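Local coordinates for protein probable histone-lysine N-methyltransferase, H3 lysine-9 specific SUVH9 (Arabidopsis thaliana, PDB 4NJ5) that lacks methyltransferase activity of its own and instead probably binds methylated DNA and recruits RNA polymerase V to chromatin in gene silencing, at residues K18-Y23 and D82-R87; M62-R67 and L90-L95; A283-P288 and I387-G392. All blocks are in the same frame, centred on the assembly; numbering follows the deposited sequence.

Contact 1. Residues K18-Y23 and D82-R87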
loop_
_atom_site.group_PDB
_atom_site.type_symbol
_atom_site.label_atom_id
_atom_site.label_comp_id
_atom_site.label_asym_id
_atom_site.label_seq_id
_atom_site.Cartn_x
_atom_site.Cartn_y
_atom_site.Cartn_z
ATOM N N LYS A 18 4.060 -12.589 2.016
ATOM C CA LYS A 18 2.988 -13.570 1.841
ATOM C C LYS A 18 1.876 -13.419 2.888
ATOM O O LYS A 18 0.680 -13.526 2.572
ATOM C CB LYS A 18 3.550 -14.994 1.878
ATOM C CG LYS A 18 4.368 -15.379 0.654
ATOM C CD LYS A 18 3.486 -15.488 -0.578
ATOM C CE LYS A 18 4.300 -15.804 -1.825
ATOM N NZ LYS A 18 5.013 -17.110 -1.722
ATOM N N THR A 19 2.273 -13.166 4.131
ATOM C CA THR A 19 1.298 -13.013 5.199
ATOM C C THR A 19 0.379 -11.830 4.926
ATOM O O THR A 19 -0.843 -11.936 5.063
ATOM C CB THR A 19 1.963 -12.826 6.578
ATOM O OG1 THR A 19 2.845 -13.926 6.843
ATOM C CG2 THR A 19 0.901 -12.759 7.667
ATOM N N ARG A 20 0.963 -10.704 4.531
ATOM C CA ARG A 20 0.171 -9.510 4.269
ATOM C C ARG A 20 -0.756 -9.709 3.073
ATOM O O ARG A 20 -1.907 -9.247 3.080
ATOM C CB ARG A 20 1.065 -8.278 4.095
ATOM C CG ARG A 20 1.821 -7.902 5.369
ATOM C CD ARG A 20 2.277 -6.450 5.368
ATOM N NE ARG A 20 1.153 -5.517 5.446
ATOM C CZ ARG A 20 1.282 -4.209 5.652
ATOM N NH1 ARG A 20 2.486 -3.676 5.812
ATOM N NH2 ARG A 20 0.207 -3.435 5.710
ATOM N N MET A 21 -0.261 -10.415 2.060
ATOM C CA MET A 21 -1.093 -10.737 0.901
ATOM C C MET A 21 -2.319 -11.557 1.303
ATOM O O MET A 21 -3.446 -11.284 0.856
ATOM C CB MET A 21 -0.283 -11.485 -0.153
ATOM C CG MET A 21 0.190 -10.616 -1.296
ATOM S SD MET A 21 0.796 -11.630 -2.654
ATOM C CE MET A 21 2.282 -12.296 -1.910
ATOM N N ILE A 22 -2.096 -12.555 2.154
ATOM C CA ILE A 22 -3.198 -13.352 2.677
ATOM C C ILE A 22 -4.184 -12.492 3.461
ATOM O O ILE A 22 -5.394 -12.558 3.231
ATOM C CB ILE A 22 -2.704 -14.502 3.571
ATOM C CG1 ILE A 22 -2.022 -15.580 2.726
ATOM C CG2 ILE A 22 -3.862 -15.109 4.351
ATOM C CD1 ILE A 22 -1.591 -16.797 3.523
ATOM N N TYR A 23 -3.668 -11.675 4.376
ATOM C CA TYR A 23 -4.532 -10.837 5.205
ATOM C C TYR A 23 -5.438 -9.921 4.373
ATOM O O TYR A 23 -6.667 -9.949 4.518
ATOM C CB TYR A 23 -3.711 -10.020 6.209
ATOM C CG TYR A 23 -4.556 -9.132 7.095
ATOM C CD1 TYR A 23 -5.222 -9.649 8.200
ATOM C CD2 TYR A 23 -4.687 -7.779 6.826
ATOM C CE1 TYR A 23 -5.996 -8.841 9.010
ATOM C CE2 TYR A 23 -5.462 -6.963 7.628
ATOM C CZ TYR A 23 -6.113 -7.498 8.718
ATOM O OH TYR A 23 -6.881 -6.684 9.514
ATOM N N ASP A 82 7.138 0.464 7.666
ATOM C CA ASP A 82 5.994 -0.312 7.206
ATOM C C ASP A 82 4.716 0.321 7.740
ATOM O O ASP A 82 4.660 0.736 8.897
ATOM C CB ASP A 82 6.091 -1.768 7.662
ATOM C CG ASP A 82 7.152 -2.545 6.910
ATOM O OD1 ASP A 82 7.660 -2.028 5.892
ATOM O OD2 ASP A 82 7.474 -3.677 7.331
ATOM N N ILE A 83 3.704 0.413 6.882
ATOM C CA ILE A 83 2.425 0.995 7.269
ATOM C C ILE A 83 1.335 -0.061 7.379
ATOM O O ILE A 83 1.368 -1.086 6.693
ATOM C CB ILE A 83 1.962 2.085 6.286
ATOM C CG1 ILE A 83 1.896 1.524 4.863
ATOM C CG2 ILE A 83 2.879 3.296 6.366
ATOM C CD1 ILE A 83 1.268 2.470 3.861
ATOM N N PHE A 84 0.370 0.212 8.251
ATOM C CA PHE A 84 -0.752 -0.684 8.498
ATOM C C PHE A 84 -2.012 0.154 8.678
ATOM O O PHE A 84 -1.934 1.321 9.059
ATOM C CB PHE A 84 -0.479 -1.533 9.740
ATOM C CG PHE A 84 0.799 -2.315 9.657
ATOM C CD1 PHE A 84 1.994 -1.764 10.090
ATOM C CD2 PHE A 84 0.810 -3.592 9.123
ATOM C CE1 PHE A 84 3.172 -2.477 9.996
ATOM C CE2 PHE A 84 1.984 -4.311 9.031
ATOM C CZ PHE A 84 3.167 -3.753 9.467
ATOM N N PHE A 85 -3.173 -0.437 8.410
ATOM C CA PHE A 85 -4.418 0.331 8.414
ATOM C C PHE A 85 -5.379 -0.044 9.537
ATOM O O PHE A 85 -6.364 0.651 9.773
ATOM C CB PHE A 85 -5.119 0.202 7.065
ATOM C CG PHE A 85 -4.278 0.649 5.910
ATOM C CD1 PHE A 85 -3.945 1.984 5.759
ATOM C CD2 PHE A 85 -3.820 -0.266 4.973
ATOM C CE1 PHE A 85 -3.170 2.404 4.693
ATOM C CE2 PHE A 85 -3.047 0.146 3.902
ATOM C CZ PHE A 85 -2.720 1.484 3.761
ATOM N N PHE A 86 -5.093 -1.144 10.222
ATOM C CA PHE A 86 -5.965 -1.618 11.285
ATOM C C PHE A 86 -5.153 -2.114 12.472
ATOM O O PHE A 86 -4.036 -2.611 12.309
ATOM C CB PHE A 86 -6.867 -2.747 10.776
ATOM C CG PHE A 86 -7.699 -2.378 9.579
ATOM C CD1 PHE A 86 -7.285 -2.720 8.300
ATOM C CD2 PHE A 86 -8.901 -1.700 9.730
ATOM C CE1 PHE A 86 -8.049 -2.390 7.195
ATOM C CE2 PHE A 86 -9.673 -1.366 8.625
ATOM C CZ PHE A 86 -9.245 -1.713 7.355
ATOM N N ARG A 87 -5.720 -1.982 13.667
ATOM C CA ARG A 87 -5.078 -2.487 14.872
ATOM C C ARG A 87 -4.853 -3.993 14.811
ATOM O O ARG A 87 -3.791 -4.479 15.162
ATOM C CB ARG A 87 -5.906 -2.134 16.106
ATOM C CG ARG A 87 -5.989 -0.662 16.416
ATOM C CD ARG A 87 -4.662 -0.131 16.897
ATOM N NE ARG A 87 -4.746 0.455 18.231
ATOM C CZ ARG A 87 -4.358 -0.163 19.340
ATOM N NH1 ARG A 87 -4.468 0.436 20.516
ATOM N NH2 ARG A 87 -3.855 -1.381 19.265
HETATM O O HOH W 1 4.303 -1.178 4.609
HETATM O O HOH W 2 5.197 -5.137 5.824
#

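Contact 2. Residues M62-R67 and L90-L95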
loop_
_atom_site.group_PDB
_atom_site.type_symbol
_atom_site.label_atom_id
_atom_site.label_comp_id
_atom_site.label_asym_id
_atom_site.label_seq_id
_atom_site.Cartn_x
_atom_site.Cartn_y
_atom_site.Cartn_z
ATOM N N MET A 62 -3.414 -20.625 12.450
ATOM C CA MET A 62 -2.011 -20.536 12.847
ATOM C C MET A 62 -1.179 -19.736 11.845
ATOM O O MET A 62 -0.066 -20.141 11.500
ATOM C CB MET A 62 -1.409 -21.935 13.025
ATOM C CG MET A 62 -2.208 -22.851 13.942
ATOM S SD MET A 62 -2.162 -22.331 15.669
ATOM C CE MET A 62 -3.858 -21.789 15.907
ATOM N N LEU A 63 -1.713 -18.608 11.383
ATOM C CA LEU A 63 -1.020 -17.807 10.380
ATOM C C LEU A 63 -0.403 -16.522 10.927
ATOM O O LEU A 63 0.303 -15.814 10.209
ATOM C CB LEU A 63 -1.948 -17.495 9.205
ATOM C CG LEU A 63 -2.391 -18.711 8.392
ATOM C CD1 LEU A 63 -3.278 -18.277 7.242
ATOM C CD2 LEU A 63 -1.185 -19.486 7.886
ATOM N N TRP A 64 -0.666 -16.222 12.193
ATOM C CA TRP A 64 -0.076 -15.050 12.827
ATOM C C TRP A 64 1.420 -15.225 13.041
ATOM O O TRP A 64 1.910 -16.343 13.191
ATOM C CB TRP A 64 -0.731 -14.776 14.180
ATOM C CG TRP A 64 -2.107 -14.212 14.099
ATOM C CD1 TRP A 64 -2.919 -14.176 13.004
ATOM C CD2 TRP A 64 -2.835 -13.590 15.161
ATOM N NE1 TRP A 64 -4.112 -13.575 13.322
ATOM C CE2 TRP A 64 -4.085 -13.205 14.641
ATOM C CE3 TRP A 64 -2.553 -13.326 16.505
ATOM C CZ2 TRP A 64 -5.051 -12.568 15.414
ATOM C CZ3 TRP A 64 -3.512 -12.694 17.272
ATOM C CH2 TRP A 64 -4.746 -12.322 16.725
ATOM N N MET A 65 2.139 -14.110 13.060
ATOM C CA MET A 65 3.542 -14.106 13.449
ATOM C C MET A 65 3.612 -13.738 14.921
ATOM O O MET A 65 2.704 -13.085 15.430
ATOM C CB MET A 65 4.314 -13.074 12.630
ATOM C CG MET A 65 4.168 -13.231 11.130
ATOM S SD MET A 65 4.992 -11.888 10.266
ATOM C CE MET A 65 6.650 -12.053 10.925
ATOM N N ASN A 66 4.686 -14.147 15.596
ATOM C CA ASN A 66 4.879 -13.842 17.015
ATOM C C ASN A 66 3.613 -14.131 17.822
ATOM O O ASN A 66 3.127 -13.281 18.566
ATOM C CB ASN A 66 5.308 -12.380 17.189
ATOM C CG ASN A 66 5.762 -12.059 18.603
ATOM O OD1 ASN A 66 6.333 -12.902 19.294
ATOM N ND2 ASN A 66 5.505 -10.833 19.040
ATOM N N ARG A 67 3.067 -15.328 17.633
ATOM C CA ARG A 67 1.817 -15.718 18.272
ATOM C C ARG A 67 1.952 -15.761 19.791
ATOM O O ARG A 67 1.051 -15.339 20.516
ATOM C CB ARG A 67 1.361 -17.081 17.746
ATOM C CG ARG A 67 0.174 -17.681 18.484
ATOM C CD ARG A 67 -1.099 -16.893 18.236
ATOM N NE ARG A 67 -2.276 -17.614 18.708
ATOM C CZ ARG A 67 -2.896 -18.564 18.014
ATOM N NH1 ARG A 67 -3.961 -19.171 18.519
ATOM N NH2 ARG A 67 -2.449 -18.907 16.813
ATOM N N LEU A 90 -1.884 -5.320 13.116
ATOM C CA LEU A 90 -0.673 -5.313 13.931
ATOM C C LEU A 90 -0.510 -6.618 14.700
ATOM O O LEU A 90 0.612 -7.057 14.956
ATOM C CB LEU A 90 -0.694 -4.139 14.908
ATOM C CG LEU A 90 -0.790 -2.756 14.265
ATOM C CD1 LEU A 90 -0.900 -1.676 15.332
ATOM C CD2 LEU A 90 0.408 -2.504 13.366
ATOM N N CYS A 91 -1.631 -7.229 15.073
ATOM C CA CYS A 91 -1.604 -8.512 15.761
ATOM C C CYS A 91 -1.165 -9.594 14.791
ATOM O O CYS A 91 -0.370 -10.471 15.139
ATOM C CB CYS A 91 -2.980 -8.861 16.333
ATOM S SG CYS A 91 -3.667 -7.622 17.435
ATOM N N VAL A 92 -1.695 -9.531 13.572
ATOM C CA VAL A 92 -1.307 -10.480 12.531
ATOM C C VAL A 92 0.207 -10.475 12.305
ATOM O O VAL A 92 0.825 -11.531 12.170
ATOM C CB VAL A 92 -2.037 -10.199 11.201
ATOM C CG1 VAL A 92 -1.532 -11.134 10.106
ATOM C CG2 VAL A 92 -3.544 -10.342 11.383
ATOM N N MET A 93 0.804 -9.286 12.289
ATOM C CA MET A 93 2.240 -9.159 12.060
ATOM C C MET A 93 3.078 -9.240 13.334
ATOM O O MET A 93 4.276 -8.966 13.305
ATOM C CB MET A 93 2.557 -7.867 11.304
ATOM C CG MET A 93 2.921 -8.095 9.847
ATOM S SD MET A 93 1.724 -9.160 9.024
ATOM C CE MET A 93 0.291 -8.084 8.991
ATOM N N GLY A 94 2.448 -9.610 14.446
ATOM C CA GLY A 94 3.163 -9.808 15.696
ATOM C C GLY A 94 3.780 -8.562 16.309
ATOM O O GLY A 94 4.634 -8.657 17.192
ATOM N N LEU A 95 3.350 -7.390 15.850
ATOM C CA LEU A 95 3.878 -6.130 16.367
ATOM C C LEU A 95 3.245 -5.749 17.700
ATOM O O LEU A 95 3.920 -5.265 18.603
ATOM C CB LEU A 95 3.658 -5.002 15.358
ATOM C CG LEU A 95 4.623 -4.932 14.178
ATOM C CD1 LEU A 95 4.043 -4.063 13.072
ATOM C CD2 LEU A 95 5.983 -4.407 14.624
#

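Contact 3. Residues A283-P288 and I387-G392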
loop_
_atom_site.group_PDB
_atom_site.type_symbol
_atom_site.label_atom_id
_atom_site.label_comp_id
_atom_site.label_asym_id
_atom_site.label_seq_id
_atom_site.Cartn_x
_atom_site.Cartn_y
_atom_site.Cartn_z
ATOM N N ALA A 283 -1.036 11.624 -21.368
ATOM C CA ALA A 283 -1.678 11.004 -20.211
ATOM C C ALA A 283 -2.251 9.621 -20.505
ATOM O O ALA A 283 -2.373 8.790 -19.607
ATOM C CB ALA A 283 -2.754 11.920 -19.645
ATOM N N GLN A 284 -2.608 9.382 -21.760
ATOM C CA GLN A 284 -3.160 8.095 -22.160
ATOM C C GLN A 284 -2.441 7.593 -23.404
ATOM O O GLN A 284 -2.058 8.386 -24.260
ATOM C CB GLN A 284 -4.658 8.215 -22.442
ATOM C CG GLN A 284 -5.481 8.732 -21.276
ATOM C CD GLN A 284 -6.970 8.622 -21.534
ATOM O OE1 GLN A 284 -7.523 7.521 -21.584
ATOM N NE2 GLN A 284 -7.626 9.763 -21.712
ATOM N N THR A 285 -2.263 6.280 -23.498
ATOM C CA THR A 285 -1.588 5.680 -24.644
ATOM C C THR A 285 -2.268 6.052 -25.959
ATOM O O THR A 285 -3.492 6.000 -26.074
ATOM C CB THR A 285 -1.508 4.144 -24.513
ATOM O OG1 THR A 285 -0.407 3.796 -23.665
ATOM C CG2 THR A 285 -1.307 3.486 -25.877
ATOM N N SER A 286 -1.464 6.451 -26.939
ATOM C CA SER A 286 -1.981 6.770 -28.262
ATOM C C SER A 286 -1.885 5.568 -29.198
ATOM O O SER A 286 -0.795 5.100 -29.525
ATOM C CB SER A 286 -1.243 7.967 -28.856
ATOM O OG SER A 286 -1.634 8.178 -30.201
ATOM N N PHE A 287 -3.041 5.066 -29.614
ATOM C CA PHE A 287 -3.102 3.950 -30.543
ATOM C C PHE A 287 -3.061 4.483 -31.973
ATOM O O PHE A 287 -3.417 5.636 -32.207
ATOM C CB PHE A 287 -4.353 3.107 -30.271
ATOM C CG PHE A 287 -4.309 2.382 -28.951
ATOM C CD1 PHE A 287 -3.472 1.292 -28.777
ATOM C CD2 PHE A 287 -5.092 2.798 -27.881
ATOM C CE1 PHE A 287 -3.416 0.625 -27.563
ATOM C CE2 PHE A 287 -5.043 2.131 -26.659
ATOM C CZ PHE A 287 -4.205 1.045 -26.502
ATOM N N PRO A 288 -2.592 3.661 -32.926
ATOM C CA PRO A 288 -2.444 4.110 -34.315
ATOM C C PRO A 288 -3.747 4.631 -34.902
ATOM O O PRO A 288 -4.785 3.989 -34.743
ATOM C CB PRO A 288 -1.992 2.842 -35.056
ATOM C CG PRO A 288 -2.271 1.711 -34.127
ATOM C CD PRO A 288 -2.123 2.276 -32.753
ATOM N N ILE A 387 -2.891 2.714 -9.836
ATOM C CA ILE A 387 -2.023 3.876 -9.722
ATOM C C ILE A 387 -2.203 4.795 -10.930
ATOM O O ILE A 387 -2.682 5.923 -10.803
ATOM C CB ILE A 387 -0.546 3.453 -9.563
ATOM C CG1 ILE A 387 -0.384 2.597 -8.302
ATOM C CG2 ILE A 387 0.364 4.669 -9.503
ATOM C CD1 ILE A 387 0.973 1.932 -8.167
ATOM N N CYS A 388 -1.839 4.292 -12.102
ATOM C CA CYS A 388 -1.914 5.061 -13.332
ATOM C C CYS A 388 -1.715 4.128 -14.511
ATOM O O CYS A 388 -1.317 2.972 -14.341
ATOM C CB CYS A 388 -0.817 6.118 -13.361
ATOM S SG CYS A 388 0.837 5.395 -13.374
ATOM N N GLU A 389 -1.982 4.642 -15.706
ATOM C CA GLU A 389 -1.705 3.923 -16.937
ATOM C C GLU A 389 -0.210 4.017 -17.227
ATOM O O GLU A 389 0.463 4.934 -16.751
ATOM C CB GLU A 389 -2.513 4.546 -18.086
ATOM C CG GLU A 389 -2.423 3.819 -19.422
ATOM C CD GLU A 389 -3.376 4.385 -20.470
ATOM O OE1 GLU A 389 -4.275 5.170 -20.097
ATOM O OE2 GLU A 389 -3.229 4.045 -21.667
ATOM N N TYR A 390 0.312 3.054 -17.981
ATOM C CA TYR A 390 1.647 3.171 -18.558
ATOM C C TYR A 390 1.480 3.687 -19.986
ATOM O O TYR A 390 1.242 2.908 -20.907
ATOM C CB TYR A 390 2.373 1.820 -18.551
ATOM C CG TYR A 390 3.783 1.896 -19.093
ATOM C CD1 TYR A 390 4.041 1.716 -20.446
ATOM C CD2 TYR A 390 4.856 2.164 -18.250
ATOM C CE1 TYR A 390 5.328 1.799 -20.948
ATOM C CE2 TYR A 390 6.145 2.250 -18.739
ATOM C CZ TYR A 390 6.377 2.067 -20.091
ATOM O OH TYR A 390 7.662 2.147 -20.586
ATOM N N ALA A 391 1.596 5.000 -20.166
ATOM C CA ALA A 391 1.223 5.638 -21.432
ATOM C C ALA A 391 2.387 5.928 -22.387
ATOM O O ALA A 391 3.351 6.604 -22.030
ATOM C CB ALA A 391 0.419 6.910 -21.172
ATOM N N GLY A 392 2.269 5.420 -23.609
ATOM C CA GLY A 392 3.244 5.674 -24.652
ATOM C C GLY A 392 2.567 5.675 -26.007
ATOM O O GLY A 392 1.337 5.715 -26.091
HETATM O O HOH W 3 -7.059 5.283 -20.644
HETATM O O HOH W 4 -1.561 1.934 -21.852
#

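Contact 1. Residues K18-Y23 and D82-R87
Arg20 reaches from the helix at residues 18-23 to the main chain of the short strand 83-84 and holds it end-on: NH1 and NH2 both donate to Ile83 O. The shorter bond, 2.8 Å from NH2 to Ile83 O, lies in the carbonyl plane, while NH1 donates from a position tilted out of that plane. Both bonds are well bent, since both nitrogens converge on one oxygen. Phe84 CE2 lies under one face of the guanidinium, toward its rim, 3.3 Å from Arg20 NH1, the two planes 15° apart. A bend at chi3 (68°) in an otherwise extended chain turns the group into this position. NH1 also donates to a water at 3.1 Å, which makes a weak bond to Asp82 OD2, and only weakly to a second water that accepts from Ile83 N. One turn further along the helix, Tyr23 keeps CG anti to its own N (chi1 180°), which carries the phenol toward Phe86; Tyr23 OH comes within 4.1 Å of Phe86 CB.

Charges outside the pair fix the arginine further. Glu89 forms a salt bridge with Arg20 NH2 and accepts from Phe85 N, tying guanidinium and strand to the start of helix 87-92; Asp82 in turn is paired with Arg13, earlier on the same helix as Arg20. With two nitrogens on a carbonyl and a carboxylate beside them, the guanidinium has little freedom to rotate. Strand 83-84 pairs with strand 190-206 in the curled sheet of the SRA domain, so this contact docks the long N-terminal helix 8-35 against an edge of the SRA (YDG) fold.

Contact 2. Residues M62-R67 and L90-L95
Val92 O receives the backbone N-H of Met65 at 3.0 Å, in an almost perfectly straight bond (177°). The acceptor belongs to the last turn of helix 87-92, which closes in a Schellman motif: Leu95 N returns to Leu90 O and Gly94 N to Cys91 O, with Gly94, at positive phi, as the C-prime residue. The irregular chain at 62-67 therefore lies against a helix C-terminus within the SRA domain, and its bond to Val92 O supplies a partner for one of the carbonyls at that end. The fit is close at the glycine, where Met65 O approaches Gly94 CA to 3.3 Å and Asn66 stands next to it.

Trp64 lays one face of its indole over the same turn. Val92 CA sits almost above the five-membered ring, 10° off its normal, and Cys91 CB lies over the six-membered ring, two CH-pi contacts that share the face with Cys91 O. At the pyrrole side Val92 CG2 is 3.8 Å from Trp64 NE1, whose own N-H is taken up by Gly55 O of helix 46-60; that bond anchors the indole between the two helices. Met65 bends at its thioether end and brings SD to 4.3 Å from Met93 CG, in a looser apolar contact. Beyond it, Met65 packs on His15 and Val16 of helix 8-35, and Val92 reaches Thr19 and Tyr23 of that helix.

Asn66 makes the second polar link. With CG anti to the backbone N (chi1 -170°), its amide is brought to Gly94, OD1 accepting from Ile71 N and ND2 donating to Gly94 O at 3.0 Å, in the carbonyl plane and on a lone pair of that oxygen.

Contact 3. Residues A283-P288 and I387-G392
Two extended pieces of chain run past each other with their directions 51° apart, coming closest at Thr285 and Ala391, and are joined main chain to main chain by Ser286 N donating to Gly392 O at 3.0 Å, nearly in line with the C=O bond. Thr285 carries most of the contact. Its OG1 accepts from Gly392 N at 3.1 Å, and Ala391 CB packs 3.6 Å from Thr285 N. CG2, anti to the backbone N, lies over the centre of the Phe287 ring.

Glu389, fully extended from its strand, carries its carboxylate across to the other chain. Thr285 N donates to Glu389 OE2 at 3.0 Å, approaching from above the carboxylate plane (58° out of it). The same oxygen forms a salt bridge with Arg485, which also donates to Thr285 O, so one arginine binds both partners and probably favours the ionised acid. Glu389 OE1 accepts from a water, whose further link to Gln284 OE1 is doubtful.

Strand 386-389 is an outermost strand of a four-stranded sheet and pairs with strand 485-490, which supplies Arg485. Ser286 continues the main-chain bonding to Ala394 of strand 393-395. The loop from the pre-SET region is thereby fastened to the end of an outer strand of the SET fold and to the link from it to strand 393-395.

In the fold
Contacts 1 and 2 belong to one structural unit, their centres 10 Å apart, and their segments alternate along the chain. Strand 83-84 is followed in the chain by helix 87-92, and the two contacts touch where Phe84 packs on Leu90 and Leu95, and Tyr23 of helix 8-35 on Val92. Contact 1 is the more buried and relies on a charged side chain gripping a strand carbonyl; contact 2, only partly buried, combines helix-end hydrogen bonds with an indole face. Contact 3 stands apart, its centre about 31 Å from that of contact 1 and 41 Å from that of contact 2. It is buried too, but joins pre-SET and SET regions through main-chain bonds and a carboxylate.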